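Local atomic coordinates of GH5 (Bacteroidetes bacterium AC2a, PDB entry 4YHE), a protein that probably hydrolyses beta-glucosidic linkages during cellulose breakdown, as a glycoside hydrolase of family 5 built on a beta/alpha barrel. Residues D85-V88 with H89-H92; A151-G154 with E155-V158. One frame throughout, in Å; residues are numbered along the deposited sequence.

Contact 1: D85-V88 with H89-H92; sequences DELV and HMAH
Asp85 and His89, one helical turn apart, illustrate how a single carbonyl can hold a backbone and a side chain together. Asp85 O accepts from His89 N at 3.1 Å and from His89 ND1 at 2.9 Å, and the two donors reach it from opposite faces of its plane. With its CG beside the backbone N (chi1 -73°), the imidazole folds back toward the preceding turn, which leaves His89 ND1 2.7 Å from Asp85 OD1. The carboxylate and the ring are turned 50° from each other; beyond this turn, Asp85 OD2 forms a salt bridge with Arg149, and His89 NE2 a hydrogen bond with Asp153 OD1 in the loop before strand 157-160. Three further main-chain bonds, Met90 N to Glu86 O, Ala91 N to Leu87 O and His92 N to Val88 O, continue the regular pattern of helix 78-93. In the beta/alpha barrel this helix makes the crossover between parallel strands 57-60 and 97-101. Val88 CG1 lies 4.1 Å above the plane of the His89 ring, displaced toward the rim, while Val88 and Ala91 both pack on Val98 of strand 97-101. Leu87 CD2 approaches Met90 SD at 4.4 Å, and both side chains lean on Phe47 of helix 44-53.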
ATOM      1  N   ASP A  85      10.305   1.690 -15.412  1.00 19.19           N
ATOM      2  CA  ASP A  85      11.075   2.945 -15.559  1.00 20.60           C
ATOM      3  C   ASP A  85      10.239   4.042 -16.194  1.00 20.78           C
ATOM      4  O   ASP A  85      10.214   5.180 -15.713  1.00 19.42           O
ATOM      5  CB  ASP A  85      12.338   2.663 -16.412  1.00 21.76           C
ATOM      6  CG  ASP A  85      13.401   3.759 -16.348  1.00 23.45           C
ATOM      7  OD1 ASP A  85      13.162   4.886 -15.874  1.00 20.20           O
ATOM      8  OD2 ASP A  85      14.520   3.438 -16.821  1.00 25.42           O
ATOM      9  N   GLU A  86       9.543   3.701 -17.272  1.00 21.12           N
ATOM     10  CA  GLU A  86       8.711   4.689 -17.983  1.00 23.10           C
ATOM     11  C   GLU A  86       7.563   5.215 -17.137  1.00 20.72           C
ATOM     12  O   GLU A  86       7.312   6.429 -17.081  1.00 17.97           O
ATOM     13  CB  GLU A  86       8.155   4.103 -19.297  1.00 27.58           C
ATOM     14  CG  GLU A  86       9.161   4.096 -20.443  1.00 34.19           C
ATOM     15  CD  GLU A  86       8.851   5.118 -21.556  1.00 42.76           C
ATOM     16  OE1 GLU A  86       7.670   5.258 -21.994  1.00 45.25           O
ATOM     17  OE2 GLU A  86       9.815   5.770 -22.021  1.00 52.32           O
ATOM     18  N   LEU A  87       6.865   4.307 -16.465  1.00 18.75           N
ATOM     19  CA  LEU A  87       5.736   4.712 -15.599  1.00 18.16           C
ATOM     20  C   LEU A  87       6.175   5.642 -14.461  1.00 17.67           C
ATOM     21  O   LEU A  87       5.532   6.674 -14.193  1.00 16.37           O
ATOM     22  CB  LEU A  87       5.079   3.468 -15.011  1.00 18.59           C
ATOM     23  CG  LEU A  87       4.350   2.588 -16.028  1.00 18.78           C
ATOM     24  CD1 LEU A  87       4.073   1.242 -15.402  1.00 18.80           C
ATOM     25  CD2 LEU A  87       3.078   3.277 -16.483  1.00 19.03           C
ATOM     26  N   VAL A  88       7.274   5.256 -13.813  1.00 17.80           N
ATOM     27  CA  VAL A  88       7.876   6.031 -12.741  1.00 19.23           C
ATOM     28  C   VAL A  88       8.133   7.458 -13.224  1.00 19.12           C
ATOM     29  O   VAL A  88       7.822   8.439 -12.547  1.00 17.90           O
ATOM     30  CB  VAL A  88       9.189   5.337 -12.291  1.00 20.33           C
ATOM     31  CG1 VAL A  88      10.118   6.256 -11.539  1.00 21.27           C
ATOM     32  CG2 VAL A  88       8.873   4.129 -11.435  1.00 21.14           C
ATOM     33  N   HIS A  89       8.683   7.572 -14.428  1.00 19.31           N
ATOM     34  CA  HIS A  89       9.031   8.905 -14.949  1.00 19.93           C
ATOM     35  C   HIS A  89       7.861   9.702 -15.486  1.00 20.85           C
ATOM     36  O   HIS A  89       7.878  10.941 -15.406  1.00 21.85           O
ATOM     37  CB  HIS A  89      10.234   8.783 -15.903  1.00 20.31           C
ATOM     38  CG  HIS A  89      11.515   8.520 -15.180  1.00 21.13           C
ATOM     39  ND1 HIS A  89      12.055   7.256 -15.038  1.00 21.41           N
ATOM     40  CD2 HIS A  89      12.324   9.356 -14.479  1.00 22.17           C
ATOM     41  CE1 HIS A  89      13.161   7.338 -14.322  1.00 21.89           C
ATOM     42  NE2 HIS A  89      13.342   8.599 -13.967  1.00 21.68           N
ATOM     43  N   MET A  90       6.787   9.036 -15.948  1.00 20.00           N
ATOM     44  CA  MET A  90       5.521   9.748 -16.209  1.00 20.73           C
ATOM     45  C   MET A  90       4.956  10.359 -14.926  1.00 20.96           C
ATOM     46  O   MET A  90       4.522  11.523 -14.899  1.00 17.88           O
ATOM     47  CB  MET A  90       4.457   8.823 -16.811  1.00 20.98           C
ATOM     48  CG  MET A  90       4.778   8.221 -18.170  1.00 22.78           C
ATOM     49  SD  MET A  90       3.496   7.042 -18.641  1.00 24.47           S
ATOM     50  CE  MET A  90       4.015   6.517 -20.276  1.00 24.97           C
ATOM     51  N   ALA A  91       4.940   9.552 -13.861  1.00 20.10           N
ATOM     52  CA  ALA A  91       4.498  10.010 -12.550  1.00 19.54           C
ATOM     53  C   ALA A  91       5.310  11.232 -12.070  1.00 19.48           C
ATOM     54  O   ALA A  91       4.733  12.208 -11.570  1.00 19.46           O
ATOM     55  CB  ALA A  91       4.621   8.877 -11.542  1.00 19.22           C
ATOM     56  N   HIS A  92       6.630  11.162 -12.236  1.00 20.08           N
ATOM     57  CA  HIS A  92       7.539  12.242 -11.840  1.00 22.74           C
ATOM     58  C   HIS A  92       7.257  13.484 -12.652  1.00 23.34           C
ATOM     59  O   HIS A  92       7.216  14.605 -12.120  1.00 21.53           O
ATOM     60  CB  HIS A  92       8.996  11.818 -12.023  1.00 24.89           C
ATOM     61  CG  HIS A  92       9.998  12.851 -11.599  1.00 26.72           C
ATOM     62  ND1 HIS A  92       9.922  13.526 -10.395  1.00 25.58           N
ATOM     63  CD2 HIS A  92      11.127  13.299 -12.212  1.00 27.43           C
ATOM     64  CE1 HIS A  92      10.941  14.366 -10.301  1.00 27.03           C
ATOM     65  NE2 HIS A  92      11.690  14.239 -11.385  1.00 26.56           N
TER

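Contact 2: A151-G154 with E155-V158; sequences ANDG and EWLV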
ATOM      1  N   ALA A 151      19.316   4.614  -9.950  1.00 23.81           N
ATOM      2  CA  ALA A 151      20.386   5.213  -9.156  1.00 24.25           C
ATOM      3  C   ALA A 151      20.497   6.727  -9.313  1.00 25.64           C
ATOM      4  O   ALA A 151      20.963   7.406  -8.395  1.00 27.50           O
ATOM      5  CB  ALA A 151      21.711   4.536  -9.495  1.00 25.16           C
ATOM      6  N   ASN A 152      20.020   7.272 -10.432  1.00 26.67           N
ATOM      7  CA  ASN A 152      20.033   8.717 -10.644  1.00 28.40           C
ATOM      8  C   ASN A 152      18.743   9.411 -10.264  1.00 27.72           C
ATOM      9  O   ASN A 152      18.620  10.629 -10.427  1.00 28.80           O
ATOM     10  CB  ASN A 152      20.354   9.023 -12.108  1.00 32.94           C
ATOM     11  CG  ASN A 152      21.695   8.451 -12.547  1.00 37.24           C
ATOM     12  OD1 ASN A 152      22.654   8.342 -11.761  1.00 40.35           O
ATOM     13  ND2 ASN A 152      21.772   8.083 -13.811  1.00 41.06           N
ATOM     14  N   ASP A 153      17.765   8.654  -9.755  1.00 25.12           N
ATOM     15  CA  ASP A 153      16.494   9.241  -9.344  1.00 24.22           C
ATOM     16  C   ASP A 153      16.454   9.440  -7.825  1.00 23.65           C
ATOM     17  O   ASP A 153      16.697   8.505  -7.051  1.00 22.54           O
ATOM     18  CB  ASP A 153      15.339   8.350  -9.828  1.00 21.79           C
ATOM     19  CG  ASP A 153      15.321   8.217 -11.331  1.00 22.20           C
ATOM     20  OD1 ASP A 153      15.125   9.250 -11.986  1.00 20.21           O
ATOM     21  OD2 ASP A 153      15.504   7.108 -11.855  1.00 21.58           O
ATOM     22  N   GLY A 154      16.088  10.648  -7.433  1.00 23.41           N
ATOM     23  CA  GLY A 154      16.189  11.111  -6.061  1.00 25.53           C
ATOM     24  C   GLY A 154      15.049  10.694  -5.159  1.00 26.14           C
ATOM     25  O   GLY A 154      14.411   9.637  -5.380  1.00 27.27           O
ATOM     26  N   GLU A 155      14.795  11.500  -4.129  1.00 26.62           N
ATOM     27  CA  GLU A 155      13.973  11.010  -3.003  1.00 26.00           C
ATOM     28  C   GLU A 155      12.463  11.091  -3.242  1.00 23.44           C
ATOM     29  O   GLU A 155      11.692  10.685  -2.383  1.00 20.46           O
ATOM     30  CB  GLU A 155      14.397  11.624  -1.661  1.00 27.56           C
ATOM     31  CG  GLU A 155      13.952  13.044  -1.419  1.00 29.85           C
ATOM     32  CD  GLU A 155      14.348  13.551  -0.028  1.00 30.13           C
ATOM     33  OE1 GLU A 155      15.417  13.161   0.533  1.00 30.06           O
ATOM     34  OE2 GLU A 155      13.572  14.364   0.486  1.00 31.02           O
ATOM     35  N   TRP A 156      12.056  11.657  -4.388  1.00 22.43           N
ATOM     36  CA  TRP A 156      10.686  11.544  -4.868  1.00 21.54           C
ATOM     37  C   TRP A 156      10.334  10.083  -5.218  1.00 19.23           C
ATOM     38  O   TRP A 156       9.162   9.770  -5.277  1.00 18.12           O
ATOM     39  CB  TRP A 156      10.397  12.454  -6.082  1.00 23.70           C
ATOM     40  CG  TRP A 156      11.329  12.236  -7.218  1.00 25.11           C
ATOM     41  CD1 TRP A 156      12.491  12.923  -7.478  1.00 27.24           C
ATOM     42  CD2 TRP A 156      11.209  11.245  -8.250  1.00 27.45           C
ATOM     43  NE1 TRP A 156      13.099  12.408  -8.597  1.00 26.21           N
ATOM     44  CE2 TRP A 156      12.333  11.389  -9.099  1.00 25.83           C
ATOM     45  CE3 TRP A 156      10.255  10.252  -8.541  1.00 27.49           C
ATOM     46  CZ2 TRP A 156      12.529  10.586 -10.219  1.00 24.99           C
ATOM     47  CZ3 TRP A 156      10.454   9.453  -9.660  1.00 27.19           C
ATOM     48  CH2 TRP A 156      11.582   9.619 -10.481  1.00 25.10           C
ATOM     49  N   LEU A 157      11.326   9.224  -5.419  1.00 18.57           N
ATOM     50  CA  LEU A 157      11.113   7.790  -5.709  1.00 18.39           C
ATOM     51  C   LEU A 157      11.401   6.956  -4.446  1.00 18.40           C
ATOM     52  O   LEU A 157      12.521   6.955  -3.944  1.00 20.22           O
ATOM     53  CB  LEU A 157      12.000   7.323  -6.862  1.00 18.16           C
ATOM     54  CG  LEU A 157      11.942   5.831  -7.244  1.00 18.89           C
ATOM     55  CD1 LEU A 157      10.517   5.447  -7.616  1.00 18.70           C
ATOM     56  CD2 LEU A 157      12.890   5.494  -8.371  1.00 19.35           C
ATOM     57  N   VAL A 158      10.366   6.265  -3.955  1.00 18.35           N
ATOM     58  CA  VAL A 158      10.411   5.429  -2.752  1.00 16.46           C
ATOM     59  C   VAL A 158      10.381   3.961  -3.165  1.00 15.89           C
ATOM     60  O   VAL A 158       9.632   3.589  -4.071  1.00 15.50           O
ATOM     61  CB  VAL A 158       9.178   5.696  -1.858  1.00 17.28           C
ATOM     62  CG1 VAL A 158       9.145   4.771  -0.639  1.00 17.57           C
ATOM     63  CG2 VAL A 158       9.078   7.156  -1.417  1.00 17.41           C
TER
HETATM   64  O   HOH W   1      15.785  13.285  -9.383  1.00 30.51           O
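The carboxylate of Asp153 meets the edge of the Trp156 indole just ahead of a type I beta turn, Gly154 to Leu157, in the loop that joins helix 129-149 to barrel strand 157-160. Asp153 OD1 stands 3.4 Å from Trp156 CZ2, close to the ring plane, with the carboxylate turned 68° against the indole. The same oxygen is hydrogen-bonded to His89 NE2 of helix 78-93. The methylene joins in too: Asp153 CB is 3.6 Å from Trp156 CZ2 and 4.0 Å from Leu157 CD2, so it touches both an aromatic rim and an aliphatic branch. Over one face of the indole, displaced toward the rim, sits Leu157 CB, 3.7 Å above the plane. What brings the ring back over the turn is the first torsion, with Trp156 CG between its own backbone N and carbonyl carbon (chi1 55°). The turn itself is closed by Leu157 N donating to Gly154 O at 3.1 Å, from above the carbonyl plane. Farther out, Arg207 donates from NH2 to Asp153 O and from NH1 to Leu157 O, spanning the turn from the residue before it to its last residue, and Glu155 OE1 forms a salt bridge with Arg235. At the polar edge of the indole a water lies in the ring plane, accepting from Trp156 NE1 at 2.9 Å and from Gly154 N at 3.3 Å.

Contact 1 and contact 2, with centres about 11 Å apart, show how a barrel helix is fastened to the loop entering the next strand but one in sequence. Their polar junction is His89 NE2 to Asp153 OD1, a probable hydrogen bond of 2.7 Å; with ND1 engaged as well, the imidazole is held at both nitrogens. Alongside it, Trp156 packs against the helix at His92 and Val88: its ring stacks with that of His92, with His92 CE1 3.4 Å from Trp156 NE1, and its CZ3 lies 3.7 Å from Val88 CG1. Contact 2 leads into the N-terminal end of strand 157-160, whereas family 5 active sites lie at the C-terminal ends of the barrel strands.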